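Local coordinates for protein acetyltransferase (Brucella abortus str. 2308 A, PDB 4ZBG) that binds acetyl coenzyme A and, as a GNAT-family N-acetyltransferase, probably transfers its acetyl group to an amine acceptor, at residues Q64-I69 / S90-R95; S72-G77 / V164-A169; G116-V121 / F155-P160. One frame throughout, in Å; residues are numbered along the deposited sequence.

Contact 1 (Q64-I69 / S90-R95); sequences QVLGHI and SVLPAR. With ACO (acetyl coenzyme *a), chain B.
Leu66 and Leu92 meet where two antiparallel strands of the GNAT sheet part, just beyond the last paired residues of the hairpin formed by strands 64-76 and 83-91. His68 and Ser90 form a hydrogen-bonded pair, with His68 N donating to Ser90 O at 2.8 Å and Ser90 N returning a bond to His68 O. Past the non-hydrogen-bonded pair Gly67-Val91, Leu92 N reaches Leu66 O at 2.9 Å in an almost straight bond (171° at the hydrogen). A classic beta bulge sets both Leu66 and Gly67 against the single residue Ala59 of strand 55-61.

Leu92 can be followed outward. Its CB and CG lie beside the Leu66 carbonyl oxygen, and CD1 continues to Val65 O at 3.7 Å and to Leu66 CD2 at 4.0 Å, the two leucines crossing at about a right angle. The other branch of Leu66 packs on a charged group: CD1 lies over one face of the Arg95 guanidinium, toward its rim, 3.6 Å from NH1. Bends at chi2 and chi3 (-65° and -66°) fold the arginine back over the leucine, while its NE and NH1 form salt bridges with Glu98 and Glu61.

Pointing away from strand 64-76, Val91 N donates to the pantetheine carbonyl O9P of acetyl coenzyme A at 3.0 Å. A water joins His68 ND1 to Ser90 OG, and His68 NE2 is bonded to Ser56. The chemistry implies a division of labour: Ser90 and Leu92 point their amides at the neighbouring strand, leaving that of Val91 to hold the cofactor's pantetheine arm.

Contact 2 (S72-G77 / V164-A169); sequences SPVLIG and VAYHAA
Val74 packs on Tyr166 where strand 64-76, a central strand of the mixed GNAT sheet, takes on the short strand 164-165 as an antiparallel neighbour. The backbone bonding is compact. Leu75 and Ala165 form a hydrogen-bonded pair, Leu75 N giving to Ala165 O and Ala165 N to Leu75 O, each at 2.9 Å. Ile76 and Val164 follow as a non-hydrogen-bonded pair. Two CA-H...O contacts accompany these bonds, Val74 CA approaching Ala165 O at 3.3 Å and Val164 CA approaching Leu75 O.

The apolar contacts divide between the two faces of the sheet. On one, the CB atoms of Leu75 and Ala165 lie next to each other. On the other, Val74 CB meets Val164 CG1, and Val74 CG1 makes a CH-pi contact with the Tyr166 ring, 4.1 Å from its centroid and 14° off the ring normal. A chi1 of -61°, with CG1 anti to the carbonyl carbon, puts that methyl over the ring face. The two side chains run alongside each other in the same direction. Phe170 meets the Tyr166 ring edge-to-face, and Val121 of strand 119-122 also touches both Val74 and Tyr166.

Beyond the paired residues, solvent takes over the polar link. The segments diverge, and one water bridges the gap: it donates to Ser72 OG and to Pro73 O, the latter at 2.7 Å, and accepts from His167 N. His167 ND1 accepts the amide N-H of Ala169, in the 3-10 segment, 2.9 Å from Ala169 N and with the donor 21° out of the ring plane.

Contact 3 (G116-V121 / F155-P160); sequences GARGCV and FGPDMP
Bends at chi2 (-87°) and chi3 curl Arg118 back over Pro157, while a chi1 of -62° sets the Phe155 ring against Ala117 and Gly119. The contact joins the start of strand 119-122 in the GNAT sheet, and the residues just before it, to the irregular loop that leaves the antiparallel strand 151-154; a Schellman motif at Gly116 ends the preceding helix.

A single direct hydrogen bond crosses the contact, from Phe155 N to Arg118 O at 2.9 Å, with the donor well above the carbonyl plane (46°). The same oxygen receives a second bond from a water, so two donors grip one carbonyl. Around the phenylalanine, Ala117 O lies at the ring edge, 3.3 Å from CD2, and Ala117 CB packs at 4.0 Å from that same ring carbon. Pro157 CD sits over one face of the Arg118 guanidinium, offset toward its rim, 3.6 Å from CZ.

Farther along, Met159 extends its chain toward the strand and crosses Val121 at about a right angle; in one of the two conformers of Val121, Met159 SD is 3.5 Å from Val121 CG1, and Met159 CE is 3.6 Å from that same methyl.

Overall arrangement
All three contacts reach one mixed sheet, contact 3 by joining a loop to its strand 119-122. Contacts 1 and 2 use opposite ends of strand 64-76, their centres about 25 Å apart on opposite sides of the chain's centre. The centre of contact 3 is about 14 Å from that of contact 2 and about 27 Å from that of contact 1. Along the chain, contact 1 closes before contact 3 opens, whereas contact 2 begins between the segments of contact 1 and ends after contact 3, bringing the C-terminal strand 164-165 back to the sheet. Contacts 2 and 3 touch directly, Val164 CG2 lying 3.4 Å from Met159 CE. Thus contact 1 serves the cofactor directly, while the other two join later parts of the chain to the sheet.

Contact 1 (Q64-I69 / S90-R95)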
# COMPACT_ATOMS: atom_id res chain seq x y z
N GLN A 64 0.21 -17.18 9.34
CA GLN A 64 -0.96 -16.32 9.18
C GLN A 64 -0.55 -14.94 8.68
O GLN A 64 0.45 -14.39 9.13
CB GLN A 64 -1.68 -16.17 10.52
CG GLN A 64 -2.92 -15.27 10.47
CD GLN A 64 -3.61 -15.12 11.81
OE1 GLN A 64 -4.84 -15.19 11.92
NE2 GLN A 64 -2.82 -14.91 12.85
N VAL A 65 -1.31 -14.40 7.74
CA VAL A 65 -1.10 -13.03 7.29
C VAL A 65 -1.63 -12.08 8.35
O VAL A 65 -2.82 -12.11 8.67
CB VAL A 65 -1.77 -12.75 5.93
CG1 VAL A 65 -1.62 -11.28 5.56
CG2 VAL A 65 -1.17 -13.64 4.84
N LEU A 66 -0.76 -11.25 8.91
CA LEU A 66 -1.18 -10.26 9.90
C LEU A 66 -1.45 -8.90 9.29
O LEU A 66 -2.15 -8.08 9.88
CB LEU A 66 -0.10 -10.09 10.97
CG LEU A 66 0.31 -11.32 11.77
CD1 LEU A 66 1.30 -10.88 12.83
CD2 LEU A 66 -0.90 -11.99 12.40
N GLY A 67 -0.86 -8.64 8.13
CA GLY A 67 -0.98 -7.34 7.51
C GLY A 67 -0.57 -7.42 6.06
O GLY A 67 0.10 -8.37 5.66
N HIS A 68 -0.97 -6.41 5.30
CA HIS A 68 -0.74 -6.37 3.87
C HIS A 68 -0.59 -4.93 3.41
O HIS A 68 -1.20 -4.01 3.98
CB HIS A 68 -1.91 -7.02 3.13
CG HIS A 68 -1.83 -6.83 1.65
ND1 HIS A 68 -2.59 -5.90 0.97
CD2 HIS A 68 -1.04 -7.42 0.73
CE1 HIS A 68 -2.27 -5.94 -0.31
NE2 HIS A 68 -1.33 -6.85 -0.48
N ILE A 69 0.21 -4.72 2.37
CA ILE A 69 0.32 -3.41 1.74
C ILE A 69 0.37 -3.56 0.22
O ILE A 69 1.05 -4.46 -0.29
CB ILE A 69 1.50 -2.61 2.30
CG1 ILE A 69 1.51 -1.18 1.76
CG2 ILE A 69 2.82 -3.32 2.03
CD1 ILE A 69 2.45 -0.29 2.53
N SER A 90 -3.25 -2.57 5.43
CA SER A 90 -4.22 -3.19 6.33
C SER A 90 -3.50 -4.06 7.33
O SER A 90 -2.62 -4.83 6.96
CB SER A 90 -5.16 -4.12 5.54
OG SER A 90 -5.77 -3.45 4.46
N VAL A 91 -3.89 -3.97 8.60
CA VAL A 91 -3.37 -4.86 9.63
C VAL A 91 -4.56 -5.41 10.39
O VAL A 91 -5.51 -4.68 10.65
CB VAL A 91 -2.37 -4.13 10.56
CG1 VAL A 91 -1.99 -4.99 11.78
CG2 VAL A 91 -1.12 -3.72 9.78
N LEU A 92 -4.53 -6.70 10.74
CA LEU A 92 -5.61 -7.29 11.53
C LEU A 92 -5.87 -6.41 12.74
O LEU A 92 -4.93 -6.05 13.45
CB LEU A 92 -5.21 -8.67 12.02
CG LEU A 92 -5.29 -9.81 11.01
CD1 LEU A 92 -4.77 -11.10 11.63
CD2 LEU A 92 -6.72 -10.00 10.52
N PRO A 93 -7.14 -6.07 12.99
CA PRO A 93 -7.44 -5.18 14.11
C PRO A 93 -6.76 -5.55 15.43
O PRO A 93 -6.21 -4.68 16.10
CB PRO A 93 -8.96 -5.27 14.20
CG PRO A 93 -9.37 -5.35 12.75
CD PRO A 93 -8.32 -6.26 12.11
N ALA A 94 -6.77 -6.83 15.78
CA ALA A 94 -6.18 -7.27 17.05
C ALA A 94 -4.68 -7.01 17.15
O ALA A 94 -4.16 -6.89 18.25
CB ALA A 94 -6.47 -8.73 17.27
N ARG A 95 -4.01 -6.94 16.01
CA ARG A 95 -2.56 -6.79 15.99
C ARG A 95 -2.10 -5.39 15.61
O ARG A 95 -0.92 -5.16 15.41
CB ARG A 95 -1.91 -7.84 15.08
CG ARG A 95 -2.06 -9.28 15.57
CD ARG A 95 -1.33 -9.54 16.89
NE ARG A 95 0.11 -9.42 16.73
CZ ARG A 95 0.93 -10.42 16.42
NH1 ARG A 95 0.47 -11.64 16.24
NH2 ARG A 95 2.23 -10.19 16.29
N1A ACO B . 4.25 1.86 21.47
C2A ACO B . 3.51 2.96 21.37
N3A ACO B . 2.83 3.23 20.27
C4A ACO B . 2.88 2.41 19.22
C5A ACO B . 3.65 1.27 19.28
C6A ACO B . 4.35 1.01 20.47
N6A ACO B . 5.17 -0.18 20.59
N7A ACO B . 3.53 0.63 18.11
C8A ACO B . 2.73 1.36 17.35
N9A ACO B . 2.32 2.44 17.99
C1B ACO B . 1.43 3.48 17.48
C2B ACO B . 1.91 4.17 16.44
O2B ACO B . 2.79 5.25 16.82
C3B ACO B . 0.54 4.74 15.69
O3B ACO B . -0.02 5.85 16.46
P3B ACO B . 0.24 7.43 16.08
O7A ACO B . -0.57 8.21 17.10
O8A ACO B . -0.25 7.68 14.68
O9A ACO B . 1.72 7.69 16.21
C4B ACO B . -0.30 3.70 15.71
O4B ACO B . 0.19 2.76 16.88
C5B ACO B . -0.32 2.80 14.46
O5B ACO B . 1.00 2.57 14.03
P1A ACO B . 1.50 1.09 13.55
O1A ACO B . 1.49 0.10 14.67
O2A ACO B . 2.80 1.29 12.81
O3A ACO B . 0.42 0.66 12.42
P2A ACO B . -0.67 -0.52 12.51
O4A ACO B . -0.00 -1.86 12.47
O5A ACO B . -1.66 -0.26 13.61
O6A ACO B . -1.36 -0.31 11.06
CBP ACO B . -3.09 0.74 9.79
CCP ACO B . -1.87 0.95 10.68
CDP ACO B . -3.56 2.11 9.30
CEP ACO B . -2.66 -0.14 8.61
CAP ACO B . -4.18 0.04 10.60
OAP ACO B . -4.64 0.93 11.58
C9P ACO B . -5.37 -0.44 9.77
O9P ACO B . -5.37 -1.46 9.15
N8P ACO B . -6.51 0.42 9.79
C7P ACO B . -7.73 0.10 9.08
C6P ACO B . -7.53 0.20 7.57
C5P ACO B . -7.00 1.56 7.18
O5P ACO B . -7.54 2.58 7.50
N4P ACO B . -5.81 1.58 6.38
C3P ACO B . -5.24 2.84 5.96
C2P ACO B . -5.99 3.40 4.76
S1P ACO B . -5.09 4.84 4.12
C ACO B . -3.83 4.12 3.05
O ACO B . -3.82 2.96 2.82
CH3 ACO B . -2.79 5.08 2.50
O HOH W 1 -4.65 -4.30 2.16

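Contact 2 (S72-G77 / V164-A169)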
# COMPACT_ATOMS: atom_id res chain seq x y z
N SER A 72 0.79 0.69 -6.42
CA SER A 72 0.38 0.62 -7.82
C SER A 72 0.79 1.92 -8.51
O SER A 72 1.00 2.93 -7.84
CB SER A 72 -1.13 0.38 -7.93
OG SER A 72 -1.87 1.37 -7.24
N PRO A 73 0.91 1.91 -9.84
CA PRO A 73 1.38 3.14 -10.50
C PRO A 73 0.31 4.22 -10.47
O PRO A 73 -0.88 3.92 -10.55
CB PRO A 73 1.62 2.70 -11.96
CG PRO A 73 1.68 1.20 -11.91
CD PRO A 73 0.72 0.82 -10.81
N VAL A 74 0.73 5.47 -10.36
CA VAL A 74 -0.17 6.59 -10.58
C VAL A 74 0.31 7.34 -11.81
O VAL A 74 1.51 7.41 -12.08
CB VAL A 74 -0.28 7.54 -9.36
CG1 VAL A 74 -0.80 6.80 -8.14
CG2 VAL A 74 1.05 8.23 -9.07
N LEU A 75 -0.63 7.88 -12.57
CA LEU A 75 -0.28 8.75 -13.69
C LEU A 75 -0.26 10.17 -13.18
O LEU A 75 -1.06 10.54 -12.32
CB LEU A 75 -1.32 8.63 -14.80
CG LEU A 75 -1.45 7.25 -15.44
CD1 LEU A 75 -2.54 7.26 -16.50
CD2 LEU A 75 -0.13 6.81 -16.04
N ILE A 76 0.65 10.97 -13.73
CA ILE A 76 0.69 12.39 -13.43
C ILE A 76 0.50 13.14 -14.74
O ILE A 76 1.32 13.03 -15.64
CB ILE A 76 2.00 12.79 -12.74
CG1 ILE A 76 2.14 12.05 -11.41
CG2 ILE A 76 2.04 14.31 -12.54
CD1 ILE A 76 3.51 12.21 -10.79
N GLY A 77 -0.60 13.88 -14.85
CA GLY A 77 -0.95 14.51 -16.11
C GLY A 77 -1.02 13.50 -17.25
O GLY A 77 -0.70 13.82 -18.40
N VAL A 164 -3.17 13.86 -10.56
CA VAL A 164 -2.79 12.53 -10.12
C VAL A 164 -3.95 11.58 -10.35
O VAL A 164 -5.05 11.80 -9.86
CB VAL A 164 -2.42 12.54 -8.63
CG1 VAL A 164 -2.13 11.12 -8.14
CG2 VAL A 164 -1.24 13.45 -8.39
N ALA A 165 -3.70 10.52 -11.11
CA ALA A 165 -4.73 9.52 -11.36
C ALA A 165 -4.27 8.16 -10.84
O ALA A 165 -3.25 7.63 -11.29
CB ALA A 165 -5.05 9.45 -12.85
N TYR A 166 -5.02 7.61 -9.90
CA TYR A 166 -4.79 6.23 -9.50
C TYR A 166 -5.31 5.31 -10.59
O TYR A 166 -6.05 5.73 -11.48
CB TYR A 166 -5.50 5.93 -8.18
CG TYR A 166 -4.80 6.42 -6.92
CD1 TYR A 166 -4.46 7.76 -6.76
CD2 TYR A 166 -4.49 5.54 -5.89
CE1 TYR A 166 -3.83 8.21 -5.60
CE2 TYR A 166 -3.86 5.98 -4.74
CZ TYR A 166 -3.54 7.31 -4.60
OH TYR A 166 -2.92 7.75 -3.45
N HIS A 167 -4.94 4.04 -10.51
CA HIS A 167 -5.39 3.05 -11.46
C HIS A 167 -6.91 2.95 -11.45
O HIS A 167 -7.56 3.20 -10.42
CB HIS A 167 -4.78 1.69 -11.09
CG HIS A 167 -5.00 0.65 -12.14
ND1 HIS A 167 -6.12 -0.15 -12.17
CD2 HIS A 167 -4.24 0.28 -13.20
CE1 HIS A 167 -6.04 -0.97 -13.20
NE2 HIS A 167 -4.91 -0.73 -13.84
N ALA A 168 -7.48 2.54 -12.59
CA ALA A 168 -8.92 2.34 -12.73
C ALA A 168 -9.54 1.47 -11.64
O ALA A 168 -10.71 1.63 -11.30
CB ALA A 168 -9.24 1.73 -14.10
N ALA A 169 -8.75 0.54 -11.08
CA ALA A 169 -9.25 -0.33 -10.02
C ALA A 169 -9.80 0.45 -8.83
O ALA A 169 -10.72 -0.00 -8.15
CB ALA A 169 -8.16 -1.30 -9.56
O HOH W 2 -2.85 3.54 -8.70

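Contact 3 (G116-V121 / F155-P160)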
# COMPACT_ATOMS: atom_id res chain seq x y z
N GLY A 116 14.05 1.65 -8.51
CA GLY A 116 14.18 2.82 -9.38
C GLY A 116 13.00 3.78 -9.41
O GLY A 116 12.95 4.65 -10.28
N ALA A 117 12.06 3.64 -8.48
CA ALA A 117 10.91 4.54 -8.42
C ALA A 117 11.33 5.98 -8.14
O ALA A 117 12.36 6.23 -7.49
CB ALA A 117 9.92 4.06 -7.37
N ARG A 118 10.53 6.93 -8.61
CA ARG A 118 10.81 8.34 -8.39
C ARG A 118 10.05 8.92 -7.20
O ARG A 118 10.42 9.96 -6.66
CB ARG A 118 10.48 9.13 -9.66
CG ARG A 118 11.38 8.78 -10.83
CD ARG A 118 12.65 9.60 -10.82
NE ARG A 118 12.41 10.96 -11.31
CZ ARG A 118 13.37 11.84 -11.55
NH1 ARG A 118 13.07 13.05 -12.00
NH2 ARG A 118 14.64 11.52 -11.33
N GLY A 119 8.98 8.25 -6.78
CA GLY A 119 8.26 8.72 -5.62
C GLY A 119 7.00 7.95 -5.32
O GLY A 119 6.57 7.09 -6.10
N CYS A 120 6.39 8.30 -4.19
CA CYS A 120 5.15 7.68 -3.75
C CYS A 120 4.19 8.73 -3.23
O CYS A 120 4.61 9.70 -2.59
CB CYS A 120 5.46 6.67 -2.65
SG CYS A 120 4.11 5.55 -2.25
N VAL A 121 2.90 8.54 -3.52
CA VAL A 121 1.85 9.40 -2.98
C VAL A 121 0.86 8.56 -2.20
O VAL A 121 0.79 7.35 -2.38
CB VAL A 121 1.12 10.20 -4.06
CG1 VAL A 121 2.09 11.11 -4.77
CG2 VAL A 121 0.41 9.26 -5.04
N PHE A 155 11.67 10.43 -4.12
CA PHE A 155 12.94 9.72 -3.99
C PHE A 155 14.08 10.48 -4.65
O PHE A 155 15.25 10.24 -4.36
CB PHE A 155 12.82 8.30 -4.52
CG PHE A 155 11.82 7.46 -3.78
CD1 PHE A 155 11.68 7.58 -2.40
CD2 PHE A 155 11.00 6.57 -4.45
CE1 PHE A 155 10.76 6.81 -1.71
CE2 PHE A 155 10.07 5.80 -3.77
CZ PHE A 155 9.96 5.92 -2.39
N GLY A 156 13.73 11.40 -5.54
CA GLY A 156 14.67 12.32 -6.15
C GLY A 156 14.06 13.71 -6.17
O GLY A 156 13.72 14.25 -5.12
N PRO A 157 13.90 14.29 -7.37
CA PRO A 157 13.25 15.60 -7.50
C PRO A 157 11.81 15.58 -6.98
O PRO A 157 11.19 14.51 -6.93
CB PRO A 157 13.26 15.85 -9.01
CG PRO A 157 14.39 15.03 -9.52
CD PRO A 157 14.41 13.80 -8.66
N ASP A 158 11.30 16.75 -6.61
CA ASP A 158 9.95 16.84 -6.08
C ASP A 158 8.93 16.41 -7.12
O ASP A 158 9.21 16.40 -8.31
CB ASP A 158 9.64 18.25 -5.59
CG ASP A 158 10.34 18.58 -4.29
OD1 ASP A 158 10.08 17.89 -3.28
OD2 ASP A 158 11.16 19.53 -4.27
N MET A 159 7.74 16.05 -6.64
CA MET A 159 6.71 15.52 -7.50
C MET A 159 6.37 16.49 -8.61
O MET A 159 6.07 17.65 -8.36
CB MET A 159 5.45 15.22 -6.70
CG MET A 159 4.49 14.34 -7.44
SD MET A 159 3.02 14.01 -6.47
CE MET A 159 2.08 13.13 -7.69
N PRO A 160 6.43 16.01 -9.86
CA PRO A 160 6.08 16.86 -11.00
C PRO A 160 4.61 17.23 -10.95
O PRO A 160 3.79 16.50 -10.39
CB PRO A 160 6.37 15.97 -12.20
CG PRO A 160 6.26 14.59 -11.68
CD PRO A 160 6.78 14.65 -10.29
O HOH W 3 11.55 12.23 -8.00